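Local coordinates for protein Poly(Beta-D-mannuronate) lyase (Pseudopedobacter saltans, PDB 7O79) that probably cleaves alginate at its beta-D-mannuronate units, acting as a lyase of polysaccharide lyase family 6 built on a parallel beta-helix, at residues Val74-Leu79 with Lys99-Ala104; Leu128-Ser133 with Val156-Phe161; Asp22-Gln27 with Ile48-Asp53. All coordinates share one frame; numbering follows the deposited sequence.

Contact 1 (Val74-Leu79 with Lys99-Ala104); sequences VVEGLL and KLENTA
Val-74 to Glu-76 runs beside Lys-99 to Glu-101 in parallel and in register, with strand axes 4.8 Å apart at their closest and 8° from perfect alignment. This is the elementary step of a right-handed parallel beta-helix: equivalent residues of successive coils lie over one another, and like side chains form ladders. On the inner face, Val-75 CG1 rests against Leu-100 CD1 at 3.7 Å, and both side chains also touch Phe-68. The outer face carries ionisable groups beside Val-74. Glu-76 and Glu-101 point the same way, their carboxylate planes 44° apart, and Glu-76 OE1 comes within 2.5 Å of Glu-101 OE1. So short an approach suggests that one of the acids holds a proton. Lys-99 NZ forms a salt bridge of 2.6 Å with the same Glu-101 OE1, approaching from above the carboxylate plane. Two bends in the lysine chain, at chi3 and chi4, bring the amine back over this group, while its CE lies alongside the methyls of Val-74. Just past Glu-76 and Glu-101 both strands are interrupted at residues of positive phi, Gly-77 and Asn-102. There Glu-101 O accepts two bonds: Gly-77 N lies in its carbonyl plane at 3.1 Å, and Thr-103 OG1 donates from well above that plane at 3.2 Å.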
ATOM      1  N   VAL A  74       8.148   2.190 -22.345  1.00 23.41           N
ATOM      2  CA  VAL A  74       7.872   0.869 -21.809  1.00 24.13           C
ATOM      3  C   VAL A  74       9.199   0.168 -21.566  1.00 25.74           C
ATOM      4  O   VAL A  74      10.099   0.216 -22.413  1.00 25.41           O
ATOM      5  CB  VAL A  74       6.994   0.043 -22.773  1.00 24.24           C
ATOM      6  CG1 VAL A  74       6.719  -1.353 -22.205  1.00 28.07           C
ATOM      7  CG2 VAL A  74       5.698   0.792 -23.103  1.00 26.34           C
ATOM      8  N   VAL A  75       9.314  -0.498 -20.419  1.00 24.02           N
ATOM      9  CA  VAL A  75      10.480  -1.298 -20.082  1.00 25.92           C
ATOM     10  C   VAL A  75       9.987  -2.692 -19.738  1.00 24.58           C
ATOM     11  O   VAL A  75       9.053  -2.836 -18.943  1.00 25.91           O
ATOM     12  CB  VAL A  75      11.283  -0.692 -18.915  1.00 24.87           C
ATOM     13  CG1 VAL A  75      12.297  -1.698 -18.390  1.00 24.53           C
ATOM     14  CG2 VAL A  75      11.975   0.604 -19.357  1.00 23.57           C
ATOM     15  N   GLU A  76      10.589  -3.716 -20.354  1.00 25.03           N
ATOM     16  CA  GLU A  76      10.129  -5.087 -20.183  1.00 26.41           C
ATOM     17  C   GLU A  76      11.289  -6.037 -19.941  1.00 29.15           C
ATOM     18  O   GLU A  76      12.345  -5.908 -20.564  1.00 26.53           O
ATOM     19  CB  GLU A  76       9.366  -5.574 -21.411  1.00 33.43           C
ATOM     20  CG  GLU A  76       8.345  -4.605 -21.918  1.00 36.18           C
ATOM     21  CD  GLU A  76       7.284  -5.282 -22.740  1.00 43.67           C
ATOM     22  OE1 GLU A  76       6.133  -5.374 -22.269  1.00 50.83           O
ATOM     23  OE2 GLU A  76       7.612  -5.725 -23.863  1.00 47.60           O
ATOM     24  N   GLY A  77      11.075  -7.009 -19.051  1.00 25.21           N
ATOM     25  CA  GLY A  77      11.922  -8.187 -18.999  1.00 29.51           C
ATOM     26  C   GLY A  77      13.257  -8.077 -18.292  1.00 32.35           C
ATOM     27  O   GLY A  77      14.095  -8.975 -18.457  1.00 30.11           O
ATOM     28  N   LEU A  78      13.485  -7.036 -17.489  1.00 27.24           N
ATOM     29  CA  LEU A  78      14.772  -6.855 -16.824  1.00 28.52           C
ATOM     30  C   LEU A  78      14.844  -7.603 -15.487  1.00 27.17           C
ATOM     31  O   LEU A  78      13.838  -8.009 -14.914  1.00 29.32           O
ATOM     32  CB  LEU A  78      15.066  -5.370 -16.599  1.00 27.61           C
ATOM     33  CG  LEU A  78      15.032  -4.491 -17.848  1.00 29.73           C
ATOM     34  CD1 LEU A  78      15.562  -3.089 -17.540  1.00 28.53           C
ATOM     35  CD2 LEU A  78      15.835  -5.161 -18.968  1.00 29.24           C
ATOM     36  N   LEU A  79      16.071  -7.802 -15.010  1.00 28.53           N
ATOM     37  CA  LEU A  79      16.327  -8.342 -13.680  1.00 29.58           C
ATOM     38  C   LEU A  79      17.387  -7.477 -13.012  1.00 30.13           C
ATOM     39  O   LEU A  79      18.452  -7.232 -13.594  1.00 29.01           O
ATOM     40  CB  LEU A  79      16.782  -9.810 -13.736  1.00 32.39           C
ATOM     41  CG  LEU A  79      17.416 -10.428 -12.469  1.00 32.66           C
ATOM     42  CD1 LEU A  79      16.429 -10.592 -11.309  1.00 27.52           C
ATOM     43  CD2 LEU A  79      18.044 -11.778 -12.791  1.00 33.22           C
ATOM     44  N   LYS A  99       5.330   2.453 -18.582  1.00 20.18           N
ATOM     45  CA  LYS A  99       4.976   1.124 -18.114  1.00 24.44           C
ATOM     46  C   LYS A  99       6.218   0.297 -17.847  1.00 22.70           C
ATOM     47  O   LYS A  99       7.127   0.247 -18.677  1.00 22.93           O
ATOM     48  CB  LYS A  99       4.079   0.391 -19.127  1.00 24.33           C
ATOM     49  CG  LYS A  99       3.639  -1.006 -18.631  1.00 26.57           C
ATOM     50  CD  LYS A  99       2.545  -1.627 -19.516  1.00 31.11           C
ATOM     51  CE  LYS A  99       2.838  -1.443 -21.000  1.00 36.45           C
ATOM     52  NZ  LYS A  99       2.445  -2.623 -21.826  1.00 40.22           N
ATOM     53  N   LEU A 100       6.235  -0.376 -16.702  1.00 23.34           N
ATOM     54  CA  LEU A 100       7.225  -1.397 -16.391  1.00 21.22           C
ATOM     55  C   LEU A 100       6.512  -2.738 -16.328  1.00 23.61           C
ATOM     56  O   LEU A 100       5.497  -2.864 -15.638  1.00 23.02           O
ATOM     57  CB  LEU A 100       7.912  -1.128 -15.050  1.00 24.13           C
ATOM     58  CG  LEU A 100       8.886  -2.233 -14.603  1.00 23.69           C
ATOM     59  CD1 LEU A 100      10.103  -2.197 -15.511  1.00 23.52           C
ATOM     60  CD2 LEU A 100       9.304  -2.086 -13.148  1.00 26.26           C
ATOM     61  N   GLU A 101       7.027  -3.736 -17.037  1.00 21.43           N
ATOM     62  CA  GLU A 101       6.423  -5.047 -16.889  1.00 25.60           C
ATOM     63  C   GLU A 101       7.459  -6.135 -17.084  1.00 25.50           C
ATOM     64  O   GLU A 101       8.524  -5.911 -17.661  1.00 24.45           O
ATOM     65  CB  GLU A 101       5.203  -5.226 -17.809  1.00 28.98           C
ATOM     66  CG  GLU A 101       5.363  -4.894 -19.255  1.00 35.15           C
ATOM     67  CD  GLU A 101       4.032  -5.085 -20.003  1.00 41.11           C
ATOM     68  OE1 GLU A 101       3.940  -4.703 -21.177  1.00 43.31           O
ATOM     69  OE2 GLU A 101       3.078  -5.653 -19.418  1.00 46.02           O
ATOM     70  N   ASN A 102       7.140  -7.305 -16.517  1.00 24.84           N
ATOM     71  CA  ASN A 102       7.948  -8.516 -16.618  1.00 28.90           C
ATOM     72  C   ASN A 102       9.359  -8.306 -16.073  1.00 26.15           C
ATOM     73  O   ASN A 102      10.320  -8.871 -16.580  1.00 29.52           O
ATOM     74  CB  ASN A 102       7.991  -9.040 -18.059  1.00 30.04           C
ATOM     75  CG  ASN A 102       8.003 -10.567 -18.123  1.00 31.85           C
ATOM     76  OD1 ASN A 102       7.595 -11.238 -17.174  1.00 32.33           O
ATOM     77  ND2 ASN A 102       8.461 -11.120 -19.245  1.00 32.53           N
ATOM     78  N   THR A 103       9.480  -7.522 -15.004  1.00 23.22           N
ATOM     79  CA  THR A 103      10.761  -7.185 -14.396  1.00 25.90           C
ATOM     80  C   THR A 103      10.802  -7.668 -12.952  1.00 26.94           C
ATOM     81  O   THR A 103       9.786  -7.660 -12.260  1.00 27.55           O
ATOM     82  CB  THR A 103      10.991  -5.665 -14.477  1.00 24.76           C
ATOM     83  OG1 THR A 103      11.081  -5.290 -15.855  1.00 23.32           O
ATOM     84  CG2 THR A 103      12.256  -5.210 -13.710  1.00 24.47           C
ATOM     85  N   ALA A 104      11.964  -8.139 -12.509  1.00 24.87           N
ATOM     86  CA  ALA A 104      12.133  -8.576 -11.132  1.00 27.45           C
ATOM     87  C   ALA A 104      13.297  -7.838 -10.486  1.00 26.61           C
ATOM     88  O   ALA A 104      14.240  -7.420 -11.160  1.00 29.64           O
ATOM     89  CB  ALA A 104      12.365 -10.089 -11.032  1.00 23.49           C
TER

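Contact 2 (Leu128-Ser133 with Val156-Phe161); sequences LMQYCS and VQYCYF
Gln-130 and Gln-157 lie side by side on neighbouring coils of the beta-helix and are joined by an amide-amide hydrogen bond. Gln-157 NE2 donates to Gln-130 OE1 over 2.8 Å, almost straight along the C=O axis, and the two amide planes are only 21° apart. Both chains place CG between the backbone N and the carbonyl carbon (chi1 62° and 61°) and then run out extended, which is how the two amides come level. Backbone bonds flank the amide pair: Gln-157 N reaches Met-129 O, and further on Tyr-160 N reaches Cys-132 O at 2.9 Å. Between them, where both chains turn at a tyrosine of positive phi, Tyr-131 N makes only weak bonds, to the carbonyl oxygens of Gln-157 and Tyr-158.

The aromatic part is a slid pair. The rings of Tyr-131 and Tyr-158 are nearly parallel but barely overlap, their centroids 5.1 Å apart. Over one face of the Tyr-131 ring lies Tyr-158 CB, in a CH-pi contact 3.8 Å from the ring centroid, while Tyr-131 OH lies over the rim of the Tyr-158 ring, 3.6 Å from CD2. Lys-453 adds a cation-pi contact to Tyr-131.

Sulfur and apolar groups fill the inner side. Cys-132 N donates to Cys-159 SG at 3.5 Å, and Met-129, bent at its last torsion, lays CE against Val-156 CG1 at 3.8 Å.

The amide pair is flanked by ionisable groups at both ends, since Gln-130 NE2 donates to Glu-101 OE2 and Gln-157 OE1 accepts from Lys-196 NZ. To the extent that Glu-101 is ionised, it and Lys-196 would probably polarise both amides in the same sense; the bonds at either end would fix the orientation of each.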
ATOM      1  N   LEU A 128       2.078   2.707 -15.040  1.00 23.23           N
ATOM      2  CA  LEU A 128       1.626   1.339 -14.823  1.00 23.02           C
ATOM      3  C   LEU A 128       2.805   0.413 -14.566  1.00 22.71           C
ATOM      4  O   LEU A 128       3.793   0.445 -15.305  1.00 21.44           O
ATOM      5  CB  LEU A 128       0.826   0.841 -16.029  1.00 23.48           C
ATOM      6  CG  LEU A 128       0.329  -0.606 -15.985  1.00 23.80           C
ATOM      7  CD1 LEU A 128      -0.529  -0.886 -14.764  1.00 24.48           C
ATOM      8  CD2 LEU A 128      -0.467  -0.877 -17.248  1.00 25.70           C
ATOM      9  N   MET A 129       2.713  -0.380 -13.499  1.00 20.48           N
ATOM     10  CA  MET A 129       3.626  -1.489 -13.225  1.00 23.02           C
ATOM     11  C   MET A 129       2.813  -2.762 -13.094  1.00 20.95           C
ATOM     12  O   MET A 129       1.912  -2.822 -12.257  1.00 20.46           O
ATOM     13  CB  MET A 129       4.413  -1.303 -11.920  1.00 25.81           C
ATOM     14  CG  MET A 129       5.636  -2.206 -11.811  1.00 25.30           C
ATOM     15  SD  MET A 129       6.783  -1.814 -10.443  1.00 25.23           S
ATOM     16  CE  MET A 129       5.751  -2.095  -8.990  1.00 24.30           C
ATOM     17  N   GLN A 130       3.156  -3.794 -13.871  1.00 22.27           N
ATOM     18  CA  GLN A 130       2.397  -5.030 -13.795  1.00 22.79           C
ATOM     19  C   GLN A 130       3.283  -6.212 -14.166  1.00 24.79           C
ATOM     20  O   GLN A 130       4.244  -6.070 -14.922  1.00 25.11           O
ATOM     21  CB  GLN A 130       1.148  -4.977 -14.685  1.00 23.58           C
ATOM     22  CG  GLN A 130       1.436  -4.805 -16.176  1.00 27.81           C
ATOM     23  CD  GLN A 130       0.158  -4.792 -17.008  1.00 30.22           C
ATOM     24  OE1 GLN A 130      -0.920  -4.462 -16.506  1.00 28.86           O
ATOM     25  NE2 GLN A 130       0.279  -5.147 -18.286  1.00 30.45           N
ATOM     26  N   TYR A 131       2.955  -7.377 -13.608  1.00 23.11           N
ATOM     27  CA  TYR A 131       3.739  -8.608 -13.789  1.00 23.63           C
ATOM     28  C   TYR A 131       5.210  -8.404 -13.451  1.00 26.11           C
ATOM     29  O   TYR A 131       6.110  -8.834 -14.173  1.00 27.35           O
ATOM     30  CB  TYR A 131       3.577  -9.163 -15.196  1.00 28.07           C
ATOM     31  CG  TYR A 131       2.137  -9.470 -15.490  1.00 27.16           C
ATOM     32  CD1 TYR A 131       1.525 -10.591 -14.930  1.00 29.70           C
ATOM     33  CD2 TYR A 131       1.372  -8.631 -16.287  1.00 26.74           C
ATOM     34  CE1 TYR A 131       0.191 -10.887 -15.180  1.00 28.03           C
ATOM     35  CE2 TYR A 131       0.040  -8.926 -16.538  1.00 33.79           C
ATOM     36  CZ  TYR A 131      -0.536 -10.055 -15.979  1.00 34.99           C
ATOM     37  OH  TYR A 131      -1.858 -10.351 -16.223  1.00 41.41           O
ATOM     38  N   CYS A 132       5.454  -7.756 -12.320  1.00 23.70           N
ATOM     39  CA  CYS A 132       6.797  -7.630 -11.794  1.00 23.51           C
ATOM     40  C   CYS A 132       6.893  -8.358 -10.460  1.00 24.93           C
ATOM     41  O   CYS A 132       5.891  -8.552  -9.766  1.00 24.46           O
ATOM     42  CB  CYS A 132       7.196  -6.159 -11.661  1.00 20.95           C
ATOM     43  SG  CYS A 132       7.351  -5.293 -13.257  1.00 23.30           S
ATOM     44  N   SER A 133       8.111  -8.772 -10.109  1.00 26.96           N
ATOM     45  CA  SER A 133       8.367  -9.546  -8.897  1.00 24.31           C
ATOM     46  C   SER A 133       9.445  -8.873  -8.061  1.00 25.67           C
ATOM     47  O   SER A 133      10.432  -8.362  -8.594  1.00 23.47           O
ATOM     48  CB  SER A 133       8.814 -10.988  -9.202  1.00 22.32           C
ATOM     49  OG  SER A 133       7.782 -11.731  -9.808  1.00 29.52           O
ATOM     50  N   VAL A 156      -0.442  -0.301  -9.817  1.00 21.32           N
ATOM     51  CA  VAL A 156       0.441  -1.444  -9.634  1.00 18.69           C
ATOM     52  C   VAL A 156      -0.460  -2.674  -9.545  1.00 22.87           C
ATOM     53  O   VAL A 156      -1.288  -2.767  -8.631  1.00 20.12           O
ATOM     54  CB  VAL A 156       1.299  -1.305  -8.360  1.00 18.01           C
ATOM     55  CG1 VAL A 156       2.072  -2.606  -8.079  1.00 19.95           C
ATOM     56  CG2 VAL A 156       2.219  -0.076  -8.431  1.00 19.07           C
ATOM     57  N   GLN A 157      -0.332  -3.601 -10.500  1.00 21.00           N
ATOM     58  CA  GLN A 157      -1.234  -4.743 -10.534  1.00 23.73           C
ATOM     59  C   GLN A 157      -0.502  -6.003 -10.967  1.00 24.70           C
ATOM     60  O   GLN A 157       0.488  -5.941 -11.696  1.00 22.14           O
ATOM     61  CB  GLN A 157      -2.449  -4.471 -11.448  1.00 26.30           C
ATOM     62  CG  GLN A 157      -2.105  -4.199 -12.891  1.00 26.35           C
ATOM     63  CD  GLN A 157      -3.338  -3.868 -13.718  1.00 32.23           C
ATOM     64  OE1 GLN A 157      -4.430  -3.719 -13.183  1.00 33.46           O
ATOM     65  NE2 GLN A 157      -3.161  -3.737 -15.031  1.00 34.57           N
ATOM     66  N   TYR A 158      -1.006  -7.154 -10.502  1.00 22.95           N
ATOM     67  CA  TYR A 158      -0.452  -8.460 -10.865  1.00 24.24           C
ATOM     68  C   TYR A 158       1.033  -8.550 -10.574  1.00 23.17           C
ATOM     69  O   TYR A 158       1.783  -9.223 -11.290  1.00 21.84           O
ATOM     70  CB  TYR A 158      -0.719  -8.818 -12.333  1.00 27.28           C
ATOM     71  CG  TYR A 158      -2.142  -8.602 -12.781  1.00 27.78           C
ATOM     72  CD1 TYR A 158      -3.176  -9.328 -12.217  1.00 34.76           C
ATOM     73  CD2 TYR A 158      -2.445  -7.723 -13.808  1.00 30.60           C
ATOM     74  CE1 TYR A 158      -4.485  -9.147 -12.633  1.00 38.76           C
ATOM     75  CE2 TYR A 158      -3.749  -7.539 -14.236  1.00 28.96           C
ATOM     76  CZ  TYR A 158      -4.759  -8.249 -13.646  1.00 35.48           C
ATOM     77  OH  TYR A 158      -6.060  -8.074 -14.071  1.00 45.03           O
ATOM     78  N   CYS A 159       1.471  -7.894  -9.507  1.00 22.30           N
ATOM     79  CA  CYS A 159       2.843  -8.043  -9.069  1.00 19.93           C
ATOM     80  C   CYS A 159       2.929  -9.015  -7.895  1.00 22.62           C
ATOM     81  O   CYS A 159       1.931  -9.410  -7.287  1.00 22.65           O
ATOM     82  CB  CYS A 159       3.443  -6.680  -8.707  1.00 23.38           C
ATOM     83  SG  CYS A 159       3.696  -5.631 -10.166  1.00 22.75           S
ATOM     84  N   TYR A 160       4.162  -9.399  -7.588  1.00 24.77           N
ATOM     85  CA  TYR A 160       4.449 -10.413  -6.586  1.00 26.26           C
ATOM     86  C   TYR A 160       5.490  -9.851  -5.624  1.00 23.33           C
ATOM     87  O   TYR A 160       6.599  -9.493  -6.046  1.00 23.83           O
ATOM     88  CB  TYR A 160       4.941 -11.688  -7.278  1.00 23.29           C
ATOM     89  CG  TYR A 160       5.123 -12.901  -6.397  1.00 30.45           C
ATOM     90  CD1 TYR A 160       4.413 -13.049  -5.211  1.00 30.04           C
ATOM     91  CD2 TYR A 160       6.004 -13.917  -6.770  1.00 34.73           C
ATOM     92  CE1 TYR A 160       4.571 -14.179  -4.421  1.00 33.66           C
ATOM     93  CE2 TYR A 160       6.179 -15.045  -5.977  1.00 37.92           C
ATOM     94  CZ  TYR A 160       5.457 -15.172  -4.815  1.00 37.67           C
ATOM     95  OH  TYR A 160       5.631 -16.289  -4.041  1.00 40.42           O
ATOM     96  N   PHE A 161       5.139  -9.776  -4.333  1.00 24.07           N
ATOM     97  CA  PHE A 161       6.038  -9.265  -3.296  1.00 22.76           C
ATOM     98  C   PHE A 161       6.276 -10.376  -2.280  1.00 27.55           C
ATOM     99  O   PHE A 161       5.360 -10.758  -1.544  1.00 26.76           O
ATOM    100  CB  PHE A 161       5.473  -8.008  -2.626  1.00 22.62           C
ATOM    101  CG  PHE A 161       5.033  -6.940  -3.601  1.00 22.57           C
ATOM    102  CD1 PHE A 161       3.769  -6.974  -4.169  1.00 24.18           C
ATOM    103  CD2 PHE A 161       5.903  -5.913  -3.958  1.00 23.94           C
ATOM    104  CE1 PHE A 161       3.357  -6.001  -5.069  1.00 24.31           C
ATOM    105  CE2 PHE A 161       5.501  -4.926  -4.857  1.00 26.39           C
ATOM    106  CZ  PHE A 161       4.227  -4.979  -5.427  1.00 22.23           C
TER

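Contact 3 (Asp22-Gln27 with Ile48-Asp53); sequences DAILMQ and ITLKAD
The carboxylate of Asp-53 has Met-26 O over one face, 3.4 Å from CG, while its two oxygens reach outward to different neighbours. OD1 lies against the CB and CD1 of Leu-25 and takes its hydrogen bond from Gln-4 NE2. OD2 faces the Gln-27 amide, turned 70° from the carboxylate; NE2 is 3.3 Å from OD2, but the angle is too poor for a hydrogen bond. Met-26 O is itself satisfied by Asp-53 N, through a bond of 175°. Four more backbone bonds continue the pairing back to Asp-22 O, among them Lys-51 N to Ile-24 O at 2.8 Å. These are parallel strands of the first coils of the beta-helix, and helix 8-17 covers their inner face through Leu-11, which touches Ile-24, Met-26 and Leu-50. On that face Leu-50 is the bridging side chain: swung away from its own backbone N (chi1 178°), it places CD1 3.7 Å from Ile-24 CG2 and 3.8 Å from Met-26 SD. On the other face Lys-51, extended beyond CG, runs beside Leu-25, its aliphatic CG and CE both against Leu-25 CD2. At the opposite end of the pairing from Asp-53, a water donates to Asp-22 O and also hydrogen-bonds Thr-49 OG1 at 2.8 Å.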
ATOM      1  N   ASP A  22       9.887   2.636 -31.892  1.00 25.85           N
ATOM      2  CA  ASP A  22      11.062   1.774 -31.884  1.00 32.12           C
ATOM      3  C   ASP A  22      11.100   0.881 -30.646  1.00 29.67           C
ATOM      4  O   ASP A  22      10.428   1.126 -29.643  1.00 28.74           O
ATOM      5  CB  ASP A  22      12.345   2.602 -31.918  1.00 31.20           C
ATOM      6  CG  ASP A  22      12.728   3.038 -33.321  1.00 34.49           C
ATOM      7  OD1 ASP A  22      12.037   2.642 -34.286  1.00 33.25           O
ATOM      8  OD2 ASP A  22      13.744   3.761 -33.448  1.00 32.99           O
ATOM      9  N   ALA A  23      11.927  -0.165 -30.726  1.00 33.37           N
ATOM     10  CA  ALA A  23      12.252  -1.021 -29.591  1.00 30.52           C
ATOM     11  C   ALA A  23      13.765  -1.177 -29.476  1.00 34.66           C
ATOM     12  O   ALA A  23      14.463  -1.360 -30.480  1.00 35.04           O
ATOM     13  CB  ALA A  23      11.583  -2.392 -29.708  1.00 30.21           C
ATOM     14  N   ILE A  24      14.262  -1.069 -28.246  1.00 30.16           N
ATOM     15  CA  ILE A  24      15.678  -1.208 -27.920  1.00 30.00           C
ATOM     16  C   ILE A  24      15.826  -2.530 -27.178  1.00 32.54           C
ATOM     17  O   ILE A  24      15.191  -2.737 -26.135  1.00 31.09           O
ATOM     18  CB  ILE A  24      16.174  -0.021 -27.077  1.00 29.20           C
ATOM     19  CG1 ILE A  24      15.833   1.290 -27.781  1.00 27.49           C
ATOM     20  CG2 ILE A  24      17.686  -0.114 -26.824  1.00 29.55           C
ATOM     21  CD1 ILE A  24      16.038   2.562 -26.916  1.00 27.30           C
ATOM     22  N   LEU A  25      16.627  -3.437 -27.738  1.00 30.74           N
ATOM     23  CA  LEU A  25      16.722  -4.822 -27.292  1.00 33.58           C
ATOM     24  C   LEU A  25      18.106  -5.063 -26.702  1.00 35.89           C
ATOM     25  O   LEU A  25      19.109  -4.971 -27.422  1.00 34.57           O
ATOM     26  CB  LEU A  25      16.471  -5.787 -28.454  1.00 32.71           C
ATOM     27  CG  LEU A  25      15.236  -5.654 -29.363  1.00 37.66           C
ATOM     28  CD1 LEU A  25      15.123  -6.860 -30.288  1.00 37.56           C
ATOM     29  CD2 LEU A  25      13.956  -5.483 -28.582  1.00 35.98           C
ATOM     30  N   MET A  26      18.161  -5.384 -25.405  1.00 33.70           N
ATOM     31  CA  MET A  26      19.434  -5.600 -24.727  1.00 32.70           C
ATOM     32  C   MET A  26      19.895  -7.052 -24.845  1.00 34.60           C
ATOM     33  O   MET A  26      19.109  -7.991 -24.688  1.00 33.09           O
ATOM     34  CB  MET A  26      19.356  -5.211 -23.248  1.00 34.11           C
ATOM     35  CG  MET A  26      19.084  -3.725 -23.001  1.00 35.29           C
ATOM     36  SD  MET A  26      18.433  -3.345 -21.351  1.00 32.16           S
ATOM     37  CE  MET A  26      19.959  -3.074 -20.437  1.00 29.19           C
ATOM     38  N   GLN A  27      21.191  -7.230 -25.108  1.00 38.88           N
ATOM     39  CA  GLN A  27      21.742  -8.570 -25.240  1.00 40.25           C
ATOM     40  C   GLN A  27      21.858  -9.253 -23.873  1.00 35.16           C
ATOM     41  O   GLN A  27      22.045  -8.589 -22.849  1.00 36.61           O
ATOM     42  CB  GLN A  27      23.109  -8.517 -25.922  1.00 41.14           C
ATOM     43  CG  GLN A  27      23.046  -8.091 -27.377  1.00 44.24           C
ATOM     44  CD  GLN A  27      22.672  -9.242 -28.295  1.00 51.46           C
ATOM     45  OE1 GLN A  27      22.946 -10.412 -27.995  1.00 51.71           O
ATOM     46  NE2 GLN A  27      22.048  -8.918 -29.423  1.00 51.45           N
ATOM     47  N   ILE A  48       7.919   3.835 -27.104  1.00 27.78           N
ATOM     48  CA  ILE A  48       9.248   3.281 -27.324  1.00 21.97           C
ATOM     49  C   ILE A  48       9.533   2.303 -26.196  1.00 24.64           C
ATOM     50  O   ILE A  48       9.244   2.580 -25.028  1.00 27.26           O
ATOM     51  CB  ILE A  48      10.327   4.383 -27.421  1.00 24.63           C
ATOM     52  CG1 ILE A  48      10.102   5.244 -28.660  1.00 26.77           C
ATOM     53  CG2 ILE A  48      11.739   3.784 -27.448  1.00 27.91           C
ATOM     54  CD1 ILE A  48      10.913   6.497 -28.672  1.00 26.62           C
ATOM     55  N   THR A  49      10.074   1.149 -26.554  1.00 26.62           N
ATOM     56  CA  THR A  49      10.238   0.033 -25.638  1.00 26.95           C
ATOM     57  C   THR A  49      11.715  -0.291 -25.477  1.00 28.14           C
ATOM     58  O   THR A  49      12.433  -0.453 -26.467  1.00 28.67           O
ATOM     59  CB  THR A  49       9.481  -1.190 -26.149  1.00 28.17           C
ATOM     60  OG1 THR A  49       8.094  -0.856 -26.307  1.00 29.69           O
ATOM     61  CG2 THR A  49       9.617  -2.378 -25.173  1.00 31.60           C
ATOM     62  N   LEU A  50      12.165  -0.345 -24.234  1.00 28.24           N
ATOM     63  CA  LEU A  50      13.438  -0.945 -23.864  1.00 25.34           C
ATOM     64  C   LEU A  50      13.122  -2.309 -23.276  1.00 29.18           C
ATOM     65  O   LEU A  50      12.274  -2.404 -22.389  1.00 26.59           O
ATOM     66  CB  LEU A  50      14.162  -0.086 -22.828  1.00 25.15           C
ATOM     67  CG  LEU A  50      15.505  -0.584 -22.273  1.00 31.71           C
ATOM     68  CD1 LEU A  50      16.518  -0.816 -23.398  1.00 27.34           C
ATOM     69  CD2 LEU A  50      16.045   0.342 -21.201  1.00 28.40           C
ATOM     70  N   LYS A  51      13.777  -3.364 -23.769  1.00 29.44           N
ATOM     71  CA  LYS A  51      13.516  -4.693 -23.224  1.00 30.94           C
ATOM     72  C   LYS A  51      14.697  -5.619 -23.474  1.00 34.58           C
ATOM     73  O   LYS A  51      15.580  -5.326 -24.280  1.00 30.68           O
ATOM     74  CB  LYS A  51      12.242  -5.300 -23.809  1.00 31.25           C
ATOM     75  CG  LYS A  51      12.282  -5.601 -25.285  1.00 34.73           C
ATOM     76  CD  LYS A  51      10.924  -6.138 -25.644  1.00 42.19           C
ATOM     77  CE  LYS A  51      10.763  -6.518 -27.080  1.00 41.82           C
ATOM     78  NZ  LYS A  51       9.355  -7.006 -27.246  1.00 49.07           N
ATOM     79  N   ALA A  52      14.680  -6.761 -22.777  1.00 32.58           N
ATOM     80  CA  ALA A  52      15.666  -7.817 -22.991  1.00 36.08           C
ATOM     81  C   ALA A  52      15.326  -8.633 -24.237  1.00 34.58           C
ATOM     82  O   ALA A  52      14.155  -8.883 -24.519  1.00 39.31           O
ATOM     83  CB  ALA A  52      15.714  -8.734 -21.767  1.00 32.69           C
ATOM     84  N   ASP A  53      16.352  -9.027 -25.009  1.00 38.30           N
ATOM     85  CA  ASP A  53      16.137 -10.030 -26.061  1.00 37.35           C
ATOM     86  C   ASP A  53      15.409 -11.249 -25.532  1.00 37.17           C
ATOM     87  O   ASP A  53      14.509 -11.788 -26.188  1.00 43.36           O
ATOM     88  CB  ASP A  53      17.470 -10.445 -26.691  1.00 38.40           C
ATOM     89  CG  ASP A  53      18.045  -9.379 -27.596  1.00 42.73           C
ATOM     90  OD1 ASP A  53      17.236  -8.657 -28.212  1.00 44.61           O
ATOM     91  OD2 ASP A  53      19.284  -9.193 -27.624  1.00 41.39           O
TER
HETATM   92  O   HOH W   1       7.995  -0.152 -29.024  1.00 28.19           O

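In the fold
The three contacts are successive samples of one ladder of coils. Contact 3 lies nearest the N-terminal end, about 30 Å from the chain centre, followed by contact 1 at about 20 Å and contact 2 at about 13 Å. Contact 1 joins both others through backbone bonds: Val-74 N and O pair with Ile-48 O and Leu-50 N, and Leu-100 N pairs with Leu-128 O. Centres of adjacent contacts are 10 Å apart, whereas contacts 2 and 3 do not touch, their nearest atoms being about 11 Å apart. Outward-facing polar side chains continue from coil to coil, with Lys-51 packing on Glu-76. The C-terminal tail meets contacts 1 and 2 alike, through Lys-453 and its neighbours.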